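PDB 1F8F: benzyl alcohol dehydrogenase, which catalyses the NAD-dependent oxidation of benzyl alcohol and probably related aromatic alcohols to their aldehydes, as a zinc-containing medium-chain alcohol dehydrogenase. Local coordinates for residues Val157-Asp162 and Glu327-Tyr332; Lys232-Thr237 and Asp340-Phe345; Ala181-Leu186 and Leu207-Val212. One frame throughout, in Å; residues are numbered along the deposited sequence.

Interaction 1: residues Val157-Asp162 and Glu327-Tyr332; sequences VKVTKD and ELVRLY. With SO4 (sulfate ion), chain E.
Val329 pushes its forked side chain against Val159 and Thr160, where the GroES-like fold of a zinc-dependent alcohol dehydrogenase meets helix 321-333, the helix that follows the last strand of the Rossmann sheet. The two methyls of Val329 split the work. With chi1 at 174°, CG1 stands anti to the backbone N and reaches Thr160 CG2 at 4.1 Å, while CG2 turns to Val159 CG1 at 4.2 Å; the two valine side chains cross at about a right angle. Leu171 also touches Val329, and Leu168 and Val88 pack on Val159, so neighbours pack on both valines, which are buried.

Thr160 works in two directions. Its methyl faces the helix, and its OG1 accepts a nearly straight bond from Asp162 N (3.3 Å, 164°), closing an ST turn that restrains the rotation of the side chain.

Farther round the same helix, Arg330, bent at chi3, lies beside a sulfate, probably from the crystallisation liquor. Its NH2 also bonds the carbonyl of Ala191 of the second subunit, so this part of the helix lies at the subunit boundary. Glu327 OE2 comes within 2.6 Å of sulfate O4. The sulfate sits at the edge of the guanidinium, near its plane, and a weak bond runs from Arg330 NH2 to sulfate O4 at 2.6 Å.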
ATOM      1  N   VAL A 157      28.048   0.193   7.046  1.00 26.01           N
ATOM      2  CA  VAL A 157      27.560  -0.778   6.132  1.00 26.06           C
ATOM      3  C   VAL A 157      28.632  -1.611   5.432  1.00 28.91           C
ATOM      4  O   VAL A 157      29.358  -1.262   4.516  1.00 29.46           O
ATOM      5  CB  VAL A 157      26.638  -0.229   5.033  1.00 24.02           C
ATOM      6  CG1 VAL A 157      25.820  -1.262   4.319  1.00 21.20           C
ATOM      7  CG2 VAL A 157      25.688   0.855   5.552  1.00 22.56           C
ATOM      8  N   LYS A 158      28.644  -2.899   5.823  1.00 32.11           N
ATOM      9  CA  LYS A 158      29.562  -3.889   5.267  1.00 34.80           C
ATOM     10  C   LYS A 158      29.269  -4.130   3.789  1.00 34.17           C
ATOM     11  O   LYS A 158      28.119  -4.391   3.430  1.00 33.36           O
ATOM     12  CB  LYS A 158      29.556  -5.205   6.040  1.00 36.59           C
ATOM     13  CG  LYS A 158      30.308  -6.356   5.383  1.00 41.56           C
ATOM     14  CD  LYS A 158      30.796  -7.345   6.445  1.00 43.93           C
ATOM     15  CE  LYS A 158      30.749  -8.780   5.943  1.00 45.69           C
ATOM     16  NZ  LYS A 158      31.188  -9.735   7.027  1.00 47.37           N
ATOM     17  N   VAL A 159      30.293  -4.042   2.938  1.00 32.38           N
ATOM     18  CA  VAL A 159      30.106  -4.387   1.531  1.00 33.38           C
ATOM     19  C   VAL A 159      31.207  -5.364   1.105  1.00 35.96           C
ATOM     20  O   VAL A 159      32.211  -5.607   1.777  1.00 36.54           O
ATOM     21  CB  VAL A 159      30.056  -3.204   0.551  1.00 32.38           C
ATOM     22  CG1 VAL A 159      28.986  -2.177   0.825  1.00 30.17           C
ATOM     23  CG2 VAL A 159      31.422  -2.514   0.510  1.00 31.86           C
ATOM     24  N   THR A 160      30.990  -5.912  -0.083  1.00 37.42           N
ATOM     25  CA  THR A 160      31.853  -6.937  -0.647  1.00 42.18           C
ATOM     26  C   THR A 160      33.273  -6.498  -0.917  1.00 43.91           C
ATOM     27  O   THR A 160      33.476  -5.372  -1.370  1.00 44.47           O
ATOM     28  CB  THR A 160      31.244  -7.466  -1.963  1.00 42.44           C
ATOM     29  OG1 THR A 160      31.991  -8.592  -2.385  1.00 43.95           O
ATOM     30  CG2 THR A 160      31.215  -6.480  -3.108  1.00 44.16           C
ATOM     31  N   LYS A 161      34.258  -7.377  -0.772  1.00 45.37           N
ATOM     32  CA  LYS A 161      35.641  -7.047  -1.090  1.00 45.92           C
ATOM     33  C   LYS A 161      35.934  -7.215  -2.577  1.00 43.76           C
ATOM     34  O   LYS A 161      37.030  -6.904  -3.054  1.00 41.02           O
ATOM     35  CB  LYS A 161      36.616  -7.939  -0.315  1.00 48.29           C
ATOM     36  CG  LYS A 161      36.648  -7.691   1.184  1.00 51.56           C
ATOM     37  CD  LYS A 161      37.704  -8.529   1.880  1.00 52.44           C
ATOM     38  CE  LYS A 161      37.583  -8.592   3.392  1.00 54.65           C
ATOM     39  NZ  LYS A 161      37.792  -7.271   4.064  1.00 54.91           N
ATOM     40  N   ASP A 162      34.951  -7.607  -3.367  1.00 42.95           N
ATOM     41  CA  ASP A 162      35.093  -7.853  -4.780  1.00 43.88           C
ATOM     42  C   ASP A 162      34.974  -6.614  -5.660  1.00 43.89           C
ATOM     43  O   ASP A 162      34.958  -6.748  -6.895  1.00 42.82           O
ATOM     44  CB  ASP A 162      34.035  -8.863  -5.253  1.00 44.80           C
ATOM     45  CG  ASP A 162      34.189 -10.301  -4.841  1.00 45.67           C
ATOM     46  OD1 ASP A 162      35.002 -10.692  -3.975  1.00 46.63           O
ATOM     47  OD2 ASP A 162      33.446 -11.139  -5.406  1.00 46.83           O
ATOM     48  N   GLU A 327      21.941  -3.546  -1.923  1.00 26.63           N
ATOM     49  CA  GLU A 327      21.173  -3.826  -3.117  1.00 27.13           C
ATOM     50  C   GLU A 327      21.745  -3.025  -4.310  1.00 27.32           C
ATOM     51  O   GLU A 327      21.914  -3.545  -5.420  1.00 24.57           O
ATOM     52  CB  GLU A 327      19.661  -3.572  -2.967  1.00 27.32           C
ATOM     53  CG  GLU A 327      18.905  -4.584  -2.114  1.00 26.80           C
ATOM     54  CD  GLU A 327      17.559  -4.118  -1.642  1.00 29.28           C
ATOM     55  OE1 GLU A 327      17.116  -2.964  -1.747  1.00 29.25           O
ATOM     56  OE2 GLU A 327      16.808  -4.966  -1.097  1.00 33.62           O
ATOM     57  N   LEU A 328      22.108  -1.751  -4.086  1.00 25.63           N
ATOM     58  CA  LEU A 328      22.720  -1.001  -5.187  1.00 25.56           C
ATOM     59  C   LEU A 328      24.059  -1.617  -5.612  1.00 24.54           C
ATOM     60  O   LEU A 328      24.319  -1.675  -6.802  1.00 21.24           O
ATOM     61  CB  LEU A 328      22.891   0.465  -4.839  1.00 24.17           C
ATOM     62  CG  LEU A 328      21.591   1.238  -4.505  1.00 24.16           C
ATOM     63  CD1 LEU A 328      22.001   2.652  -4.106  1.00 23.63           C
ATOM     64  CD2 LEU A 328      20.559   1.163  -5.613  1.00 22.24           C
ATOM     65  N   VAL A 329      24.941  -2.036  -4.732  1.00 26.93           N
ATOM     66  CA  VAL A 329      26.228  -2.642  -5.123  1.00 28.49           C
ATOM     67  C   VAL A 329      25.981  -3.894  -5.966  1.00 29.56           C
ATOM     68  O   VAL A 329      26.759  -4.194  -6.884  1.00 33.29           O
ATOM     69  CB  VAL A 329      27.090  -3.039  -3.909  1.00 26.72           C
ATOM     70  CG1 VAL A 329      28.355  -3.786  -4.293  1.00 25.78           C
ATOM     71  CG2 VAL A 329      27.494  -1.858  -3.042  1.00 26.29           C
ATOM     72  N   ARG A 330      24.960  -4.680  -5.620  1.00 29.57           N
ATOM     73  CA  ARG A 330      24.642  -5.891  -6.386  1.00 31.39           C
ATOM     74  C   ARG A 330      24.109  -5.514  -7.755  1.00 28.95           C
ATOM     75  O   ARG A 330      24.461  -6.182  -8.700  1.00 25.72           O
ATOM     76  CB  ARG A 330      23.586  -6.760  -5.670  1.00 34.91           C
ATOM     77  CG  ARG A 330      22.918  -7.906  -6.391  1.00 37.99           C
ATOM     78  CD  ARG A 330      21.504  -8.231  -5.919  1.00 41.72           C
ATOM     79  NE  ARG A 330      21.148  -8.223  -4.567  1.00 42.58           N
ATOM     80  CZ  ARG A 330      20.667  -8.217  -3.374  1.00 44.42           C
ATOM     81  NH1 ARG A 330      21.511  -8.188  -2.325  1.00 44.49           N
ATOM     82  NH2 ARG A 330      19.366  -8.193  -3.059  1.00 42.32           N
ATOM     83  N   LEU A 331      23.288  -4.499  -7.920  1.00 28.47           N
ATOM     84  CA  LEU A 331      22.753  -4.072  -9.223  1.00 28.77           C
ATOM     85  C   LEU A 331      23.862  -3.575 -10.131  1.00 30.97           C
ATOM     86  O   LEU A 331      23.947  -3.870 -11.342  1.00 32.51           O
ATOM     87  CB  LEU A 331      21.656  -3.028  -8.944  1.00 26.61           C
ATOM     88  CG  LEU A 331      20.298  -3.630  -8.550  1.00 23.49           C
ATOM     89  CD1 LEU A 331      19.355  -2.473  -8.262  1.00 23.95           C
ATOM     90  CD2 LEU A 331      19.702  -4.507  -9.679  1.00 22.58           C
ATOM     91  N   TYR A 332      24.835  -2.890  -9.510  1.00 29.44           N
ATOM     92  CA  TYR A 332      26.023  -2.428 -10.205  1.00 28.18           C
ATOM     93  C   TYR A 332      26.839  -3.647 -10.659  1.00 30.10           C
ATOM     94  O   TYR A 332      27.243  -3.612 -11.830  1.00 26.75           O
ATOM     95  CB  TYR A 332      26.907  -1.547  -9.299  1.00 25.80           C
ATOM     96  CG  TYR A 332      28.320  -1.301  -9.784  1.00 26.39           C
ATOM     97  CD1 TYR A 332      28.551  -0.422 -10.835  1.00 27.78           C
ATOM     98  CD2 TYR A 332      29.420  -1.934  -9.247  1.00 27.11           C
ATOM     99  CE1 TYR A 332      29.813  -0.178 -11.350  1.00 29.62           C
ATOM    100  CE2 TYR A 332      30.715  -1.729  -9.715  1.00 29.59           C
ATOM    101  CZ  TYR A 332      30.906  -0.844 -10.768  1.00 30.84           C
ATOM    102  OH  TYR A 332      32.149  -0.580 -11.263  1.00 29.66           O
TER
HETATM  103  S   SO4 E 377      17.588  -8.211   0.010  1.00 62.53           S
HETATM  104  O1  SO4 E 377      18.497  -7.483   0.942  1.00 62.54           O
HETATM  105  O2  SO4 E 377      16.229  -8.308   0.684  1.00 63.80           O
HETATM  106  O3  SO4 E 377      18.076  -9.626  -0.152  1.00 63.14           O
HETATM  107  O4  SO4 E 377      17.527  -7.507  -1.299  1.00 62.79           O

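Interaction 2: residues Lys232-Thr237 and Asp340-Phe345; sequences KQLGAT and DQLVKF
Neither the flat amide of Gln341 nor any ring carries this contact: Gln341 meets Leu234 most closely through its CB, and the third partner, Leu342, is branched and apolar. Beyond that CB the Gln341 chain bends at chi2 (-130°). The ring of Phe345 takes no part across these segments; it packs on Ile367 and Glu166 and pairs with Lys369 by a cation-pi contact.

What joins the segments is the fork of Leu234. Its CD1 meets Leu342 CD2 at 3.9 Å, and its CD2 lies 4.1 Å from Gln341 CB, the leucine and glutamine side chains running antiparallel alongside one another. CG of Leu342 lies beside its own backbone N (chi1 -46°); CD1 continues the extended chain, and the other branch, CD2, does the touching. Leu204 of helix 201-213 touches both leucines.

Just past Leu234 the helix stops at Gly235, whose positive phi (113°), with two bonds back into the last turn, completes a Schellman motif. The loop beyond is gripped by Lys232: NZ bonds Ala236 O at 3.0 Å, in the carbonyl plane on a lone pair, and more weakly Thr237 O, so one ammonium group gathers two carbonyls.

Leu342 lies about 8 Å, side chain to cofactor, from the bound NAD. The contact thus joins helix 225-234 of the Rossmann fold to the chain leading into strand 343-347, beside the NAD-binding region, where the coenzyme-binding and catalytic parts of a medium-chain alcohol dehydrogenase meet.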
ATOM      1  N   LYS A 232      21.463  11.191 -21.761  1.00 26.13           N
ATOM      2  CA  LYS A 232      21.099  10.495 -22.974  1.00 30.14           C
ATOM      3  C   LYS A 232      21.950   9.263 -23.256  1.00 31.70           C
ATOM      4  O   LYS A 232      21.451   8.240 -23.717  1.00 31.31           O
ATOM      5  CB  LYS A 232      21.415  11.470 -24.122  1.00 30.83           C
ATOM      6  CG  LYS A 232      20.284  11.720 -25.067  1.00 33.99           C
ATOM      7  CD  LYS A 232      19.900  10.450 -25.833  1.00 35.52           C
ATOM      8  CE  LYS A 232      18.402  10.670 -26.154  1.00 36.25           C
ATOM      9  NZ  LYS A 232      17.776   9.361 -26.456  1.00 36.10           N
ATOM     10  N   GLN A 233      23.263   9.378 -23.029  1.00 33.08           N
ATOM     11  CA  GLN A 233      24.202   8.274 -23.134  1.00 36.28           C
ATOM     12  C   GLN A 233      23.888   7.294 -21.993  1.00 34.05           C
ATOM     13  O   GLN A 233      24.094   6.088 -22.180  1.00 33.28           O
ATOM     14  CB  GLN A 233      25.647   8.764 -23.116  1.00 38.40           C
ATOM     15  CG  GLN A 233      26.069   9.793 -24.153  1.00 43.18           C
ATOM     16  CD  GLN A 233      27.426  10.419 -23.894  1.00 44.95           C
ATOM     17  OE1 GLN A 233      28.023  10.154 -22.852  1.00 45.75           O
ATOM     18  NE2 GLN A 233      27.998  11.208 -24.798  1.00 45.92           N
ATOM     19  N   LEU A 234      23.332   7.711 -20.859  1.00 33.29           N
ATOM     20  CA  LEU A 234      22.977   6.798 -19.777  1.00 31.54           C
ATOM     21  C   LEU A 234      21.631   6.145 -20.071  1.00 31.14           C
ATOM     22  O   LEU A 234      21.268   5.188 -19.381  1.00 32.50           O
ATOM     23  CB  LEU A 234      23.073   7.419 -18.370  1.00 29.40           C
ATOM     24  CG  LEU A 234      24.437   7.961 -17.940  1.00 28.67           C
ATOM     25  CD1 LEU A 234      24.479   8.808 -16.674  1.00 28.67           C
ATOM     26  CD2 LEU A 234      25.435   6.859 -17.644  1.00 29.15           C
ATOM     27  N   GLY A 235      20.883   6.586 -21.081  1.00 29.22           N
ATOM     28  CA  GLY A 235      19.620   5.989 -21.458  1.00 28.72           C
ATOM     29  C   GLY A 235      18.362   6.833 -21.236  1.00 29.12           C
ATOM     30  O   GLY A 235      17.212   6.323 -21.110  1.00 24.54           O
ATOM     31  N   ALA A 236      18.534   8.171 -21.245  1.00 26.17           N
ATOM     32  CA  ALA A 236      17.332   9.024 -21.163  1.00 24.04           C
ATOM     33  C   ALA A 236      16.691   8.892 -22.561  1.00 24.65           C
ATOM     34  O   ALA A 236      17.501   8.877 -23.519  1.00 22.79           O
ATOM     35  CB  ALA A 236      17.623  10.480 -20.902  1.00 24.61           C
ATOM     36  N   THR A 237      15.382   8.700 -22.615  1.00 22.21           N
ATOM     37  CA  THR A 237      14.730   8.609 -23.908  1.00 23.68           C
ATOM     38  C   THR A 237      14.639  10.040 -24.486  1.00 22.84           C
ATOM     39  O   THR A 237      14.615  10.134 -25.700  1.00 23.38           O
ATOM     40  CB  THR A 237      13.273   8.103 -23.909  1.00 23.03           C
ATOM     41  OG1 THR A 237      12.499   8.952 -23.029  1.00 21.47           O
ATOM     42  CG2 THR A 237      13.130   6.630 -23.534  1.00 23.62           C
ATOM     43  N   ASP A 340      29.334   4.340 -11.617  1.00 25.76           N
ATOM     44  CA  ASP A 340      30.723   4.684 -11.832  1.00 28.38           C
ATOM     45  C   ASP A 340      30.924   5.674 -12.986  1.00 27.97           C
ATOM     46  O   ASP A 340      31.980   6.299 -13.102  1.00 25.65           O
ATOM     47  CB  ASP A 340      31.610   3.473 -12.104  1.00 30.67           C
ATOM     48  CG  ASP A 340      31.319   2.649 -13.323  1.00 31.72           C
ATOM     49  OD1 ASP A 340      30.216   2.629 -13.895  1.00 32.07           O
ATOM     50  OD2 ASP A 340      32.269   1.992 -13.791  1.00 34.89           O
ATOM     51  N   GLN A 341      29.971   5.869 -13.886  1.00 29.22           N
ATOM     52  CA  GLN A 341      30.121   6.862 -14.942  1.00 30.80           C
ATOM     53  C   GLN A 341      29.939   8.300 -14.477  1.00 29.07           C
ATOM     54  O   GLN A 341      30.234   9.140 -15.316  1.00 24.48           O
ATOM     55  CB  GLN A 341      29.226   6.627 -16.165  1.00 33.34           C
ATOM     56  CG  GLN A 341      29.373   5.167 -16.536  1.00 38.91           C
ATOM     57  CD  GLN A 341      29.660   4.855 -17.956  1.00 44.13           C
ATOM     58  OE1 GLN A 341      30.693   5.352 -18.469  1.00 45.55           O
ATOM     59  NE2 GLN A 341      28.732   4.029 -18.490  1.00 46.53           N
ATOM     60  N   LEU A 342      29.542   8.564 -13.235  1.00 28.62           N
ATOM     61  CA  LEU A 342      29.447   9.956 -12.783  1.00 29.29           C
ATOM     62  C   LEU A 342      30.734  10.411 -12.087  1.00 30.38           C
ATOM     63  O   LEU A 342      30.863  11.547 -11.579  1.00 31.49           O
ATOM     64  CB  LEU A 342      28.278  10.011 -11.783  1.00 28.77           C
ATOM     65  CG  LEU A 342      26.992   9.301 -12.188  1.00 31.96           C
ATOM     66  CD1 LEU A 342      25.894   9.357 -11.108  1.00 30.75           C
ATOM     67  CD2 LEU A 342      26.389   9.889 -13.463  1.00 29.03           C
ATOM     68  N   VAL A 343      31.703   9.509 -11.932  1.00 27.85           N
ATOM     69  CA  VAL A 343      32.849   9.775 -11.083  1.00 30.58           C
ATOM     70  C   VAL A 343      34.170  10.254 -11.630  1.00 29.84           C
ATOM     71  O   VAL A 343      34.585   9.639 -12.618  1.00 29.75           O
ATOM     72  CB  VAL A 343      33.066   8.448 -10.271  1.00 29.72           C
ATOM     73  CG1 VAL A 343      34.367   8.310  -9.554  1.00 29.52           C
ATOM     74  CG2 VAL A 343      31.910   8.427  -9.227  1.00 30.29           C
ATOM     75  N   LYS A 344      34.828  11.186 -10.909  1.00 28.35           N
ATOM     76  CA  LYS A 344      36.205  11.560 -11.251  1.00 31.78           C
ATOM     77  C   LYS A 344      37.062  11.696  -9.977  1.00 30.71           C
ATOM     78  O   LYS A 344      36.673  12.340  -8.998  1.00 27.93           O
ATOM     79  CB  LYS A 344      36.269  12.840 -12.077  1.00 35.48           C
ATOM     80  CG  LYS A 344      37.653  13.339 -12.444  1.00 40.83           C
ATOM     81  CD  LYS A 344      37.647  14.769 -12.990  1.00 44.50           C
ATOM     82  CE  LYS A 344      38.897  15.230 -13.719  1.00 45.33           C
ATOM     83  NZ  LYS A 344      40.083  15.318 -12.813  1.00 47.65           N
ATOM     84  N   PHE A 345      38.218  11.048  -9.911  1.00 29.61           N
ATOM     85  CA  PHE A 345      39.106  11.025  -8.759  1.00 31.01           C
ATOM     86  C   PHE A 345      40.086  12.188  -8.648  1.00 30.81           C
ATOM     87  O   PHE A 345      40.640  12.627  -9.653  1.00 32.05           O
ATOM     88  CB  PHE A 345      39.905   9.720  -8.777  1.00 31.31           C
ATOM     89  CG  PHE A 345      39.155   8.450  -8.533  1.00 33.44           C
ATOM     90  CD1 PHE A 345      38.693   8.102  -7.282  1.00 32.36           C
ATOM     91  CD2 PHE A 345      38.960   7.533  -9.573  1.00 33.42           C
ATOM     92  CE1 PHE A 345      38.014   6.911  -7.047  1.00 32.46           C
ATOM     93  CE2 PHE A 345      38.283   6.341  -9.357  1.00 33.85           C
ATOM     94  CZ  PHE A 345      37.797   6.026  -8.084  1.00 33.54           C
TER

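Interaction 3: residues Ala181-Leu186 and Leu207-Val212; sequences ACINAL and LLAAKV
Helices 181-186 and 207-212 approach to 9.0 Å between their short axes at an angle of 70°, and their CA atoms come nearest at Cys182 and Ala210, 6.3 Å apart. The first helix is not regular here: Leu186 N bonds Ala181 O five residues back, at a short 2.6 Å, in a wider pi-type turn spanning 181-186. The second keeps bonds of the ordinary alpha pattern, such as Lys211 N to Leu207 O, beside weaker 3-10-like ones.

Two small side chains, Ala209 and Cys182, meet here, joined by the longer Ile183. Ala209 aims its methyl at the first helix and touches two neighbours there: its CB is 4.1 Å from Cys182 CB and 3.9 Å from Ile183 CD1. The isoleucine gets there by reach. Its CB does not aim at the other helix, but CG1 is anti to the carbonyl carbon (chi1 -72°) and the chain then runs out nearly extended, so that the terminal methyl swings in over Ala209. Cys182 meets that methyl from a different direction, roughly at right angles, its CB directed at the partner helix; its thiol was modelled in two positions, so where SG lies against Ala210 is less certain. No hydrogen bond crosses the interface; it is apolar packing throughout.

Both helices rest on strand 193-197 of the parallel Rossmann sheet: Phe194 touches Cys182, Leu186 and Ala210 alike. On another side, Pro190 of the second subunit packs on Ile183 and Val212, while Leu207 leans on Ile218 of strand 217-222.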
ATOM      1  N   ALA A 181      14.841   7.650  -4.191  1.00 22.28           N
ATOM      2  CA  ALA A 181      13.606   8.445  -4.362  1.00 22.31           C
ATOM      3  C   ALA A 181      12.683   7.727  -5.334  1.00 24.43           C
ATOM      4  O   ALA A 181      11.458   7.697  -5.297  1.00 22.76           O
ATOM      5  CB  ALA A 181      14.063   9.764  -4.924  1.00 23.67           C
ATOM      6  N   CYS A 182      13.345   7.180  -6.395  1.00 23.15           N
ATOM      7  CA  CYS A 182      12.566   6.382  -7.361  1.00 20.77           C
ATOM      8  C   CYS A 182      12.152   5.032  -6.819  1.00 21.68           C
ATOM      9  O   CYS A 182      10.979   4.614  -6.909  1.00 21.93           O
ATOM     10  CB  CYS A 182      13.508   6.237  -8.533  1.00 18.20           C
ATOM     11  SG  CYS A 182      13.418   7.410  -9.874  0.67 16.00           S
ATOM     12  N   ILE A 183      13.064   4.258  -6.242  1.00 22.41           N
ATOM     13  CA  ILE A 183      12.739   2.886  -5.823  1.00 22.44           C
ATOM     14  C   ILE A 183      11.922   2.860  -4.540  1.00 24.40           C
ATOM     15  O   ILE A 183      10.950   2.079  -4.508  1.00 24.67           O
ATOM     16  CB  ILE A 183      13.978   1.970  -5.712  1.00 22.87           C
ATOM     17  CG1 ILE A 183      14.534   1.623  -7.123  1.00 23.48           C
ATOM     18  CG2 ILE A 183      13.689   0.634  -5.009  1.00 21.07           C
ATOM     19  CD1 ILE A 183      15.999   1.250  -7.199  1.00 21.36           C
ATOM     20  N   ASN A 184      12.292   3.558  -3.475  1.00 25.77           N
ATOM     21  CA  ASN A 184      11.587   3.445  -2.204  1.00 26.40           C
ATOM     22  C   ASN A 184      10.474   4.453  -2.019  1.00 27.44           C
ATOM     23  O   ASN A 184       9.474   4.114  -1.384  1.00 28.92           O
ATOM     24  CB  ASN A 184      12.520   3.595  -0.994  1.00 24.10           C
ATOM     25  CG  ASN A 184      13.721   2.686  -1.046  1.00 26.58           C
ATOM     26  OD1 ASN A 184      13.552   1.520  -1.342  1.00 24.63           O
ATOM     27  ND2 ASN A 184      14.954   3.193  -0.805  1.00 28.12           N
ATOM     28  N   ALA A 185      10.702   5.677  -2.526  1.00 25.86           N
ATOM     29  CA  ALA A 185       9.736   6.733  -2.188  1.00 26.28           C
ATOM     30  C   ALA A 185       8.650   6.838  -3.238  1.00 25.80           C
ATOM     31  O   ALA A 185       7.482   6.645  -2.932  1.00 24.20           O
ATOM     32  CB  ALA A 185      10.413   8.086  -1.973  1.00 22.13           C
ATOM     33  N   LEU A 186       9.031   7.112  -4.469  1.00 26.41           N
ATOM     34  CA  LEU A 186       7.992   7.254  -5.501  1.00 26.53           C
ATOM     35  C   LEU A 186       7.244   5.973  -5.819  1.00 24.36           C
ATOM     36  O   LEU A 186       6.185   5.791  -6.375  1.00 19.19           O
ATOM     37  CB  LEU A 186       8.651   7.831  -6.770  1.00 26.03           C
ATOM     38  CG  LEU A 186       9.075   9.305  -6.635  1.00 29.88           C
ATOM     39  CD1 LEU A 186       9.905   9.645  -7.893  1.00 27.53           C
ATOM     40  CD2 LEU A 186       7.891  10.216  -6.388  1.00 28.83           C
ATOM     41  N   LEU A 207      17.757   8.676 -12.563  1.00 23.58           N
ATOM     42  CA  LEU A 207      17.466   8.262 -13.937  1.00 24.22           C
ATOM     43  C   LEU A 207      17.885   6.787 -14.136  1.00 22.30           C
ATOM     44  O   LEU A 207      17.097   6.027 -14.679  1.00 19.28           O
ATOM     45  CB  LEU A 207      18.134   9.149 -14.976  1.00 25.92           C
ATOM     46  CG  LEU A 207      17.931   8.654 -16.422  1.00 28.91           C
ATOM     47  CD1 LEU A 207      17.534   9.867 -17.243  1.00 30.04           C
ATOM     48  CD2 LEU A 207      19.158   7.903 -16.916  1.00 25.43           C
ATOM     49  N   LEU A 208      19.071   6.404 -13.681  1.00 22.22           N
ATOM     50  CA  LEU A 208      19.550   5.036 -13.733  1.00 22.14           C
ATOM     51  C   LEU A 208      18.605   4.083 -12.961  1.00 22.42           C
ATOM     52  O   LEU A 208      18.283   2.994 -13.436  1.00 23.95           O
ATOM     53  CB  LEU A 208      20.977   4.859 -13.170  1.00 20.17           C
ATOM     54  CG  LEU A 208      22.138   5.483 -13.959  1.00 16.70           C
ATOM     55  CD1 LEU A 208      23.471   5.147 -13.308  1.00 15.20           C
ATOM     56  CD2 LEU A 208      22.153   5.008 -15.406  1.00 16.94           C
ATOM     57  N   ALA A 209      18.022   4.444 -11.843  1.00 21.87           N
ATOM     58  CA  ALA A 209      17.088   3.634 -11.084  1.00 23.25           C
ATOM     59  C   ALA A 209      15.730   3.496 -11.744  1.00 22.80           C
ATOM     60  O   ALA A 209      15.129   2.440 -11.588  1.00 21.51           O
ATOM     61  CB  ALA A 209      16.897   4.171  -9.657  1.00 21.02           C
ATOM     62  N   ALA A 210      15.233   4.489 -12.486  1.00 23.27           N
ATOM     63  CA  ALA A 210      13.958   4.384 -13.191  1.00 24.28           C
ATOM     64  C   ALA A 210      14.139   3.401 -14.370  1.00 24.38           C
ATOM     65  O   ALA A 210      13.207   2.715 -14.792  1.00 21.81           O
ATOM     66  CB  ALA A 210      13.548   5.720 -13.793  1.00 22.41           C
ATOM     67  N   LYS A 211      15.377   3.304 -14.824  1.00 25.86           N
ATOM     68  CA  LYS A 211      15.660   2.354 -15.895  1.00 27.54           C
ATOM     69  C   LYS A 211      15.445   0.955 -15.283  1.00 27.81           C
ATOM     70  O   LYS A 211      14.795   0.117 -15.908  1.00 26.15           O
ATOM     71  CB  LYS A 211      17.008   2.320 -16.697  1.00 29.58           C
ATOM     72  CG  LYS A 211      17.500   3.656 -17.207  1.00 32.10           C
ATOM     73  CD  LYS A 211      18.901   3.578 -17.790  1.00 34.58           C
ATOM     74  CE  LYS A 211      18.929   2.936 -19.165  1.00 36.17           C
ATOM     75  NZ  LYS A 211      20.326   2.684 -19.621  1.00 36.64           N
ATOM     76  N   VAL A 212      15.986   0.751 -14.085  1.00 26.13           N
ATOM     77  CA  VAL A 212      15.845  -0.497 -13.367  1.00 24.91           C
ATOM     78  C   VAL A 212      14.367  -0.771 -13.040  1.00 25.68           C
ATOM     79  O   VAL A 212      13.999  -1.933 -13.261  1.00 20.40           O
ATOM     80  CB  VAL A 212      16.639  -0.540 -12.033  1.00 24.79           C
ATOM     81  CG1 VAL A 212      16.387  -1.793 -11.207  1.00 23.90           C
ATOM     82  CG2 VAL A 212      18.129  -0.449 -12.368  1.00 26.91           C
TER

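How the interactions relate
Interaction 3 opens and closes early in the Rossmann part, then interaction 2 starts; interaction 1 spans both interaction 3 and the first half of interaction 2, its second segment coming just before 340-345. Centres lie about 15 Å (2 and 3), 18 Å (1 and 3) and 19 Å (1 and 2) apart. Helix 201-213 links 2 and 3 directly: Lys211 NZ lies 2.7 Å from Leu234 O, probably a hydrogen bond. Leu331 CD1 packs on Val212 CG1, connecting 1 with 3, and both of these touch the second subunit. Interactions 1 and 2 join the coenzyme-binding fold to the strands of the catalytic part, whereas 3 packs within the coenzyme-binding fold.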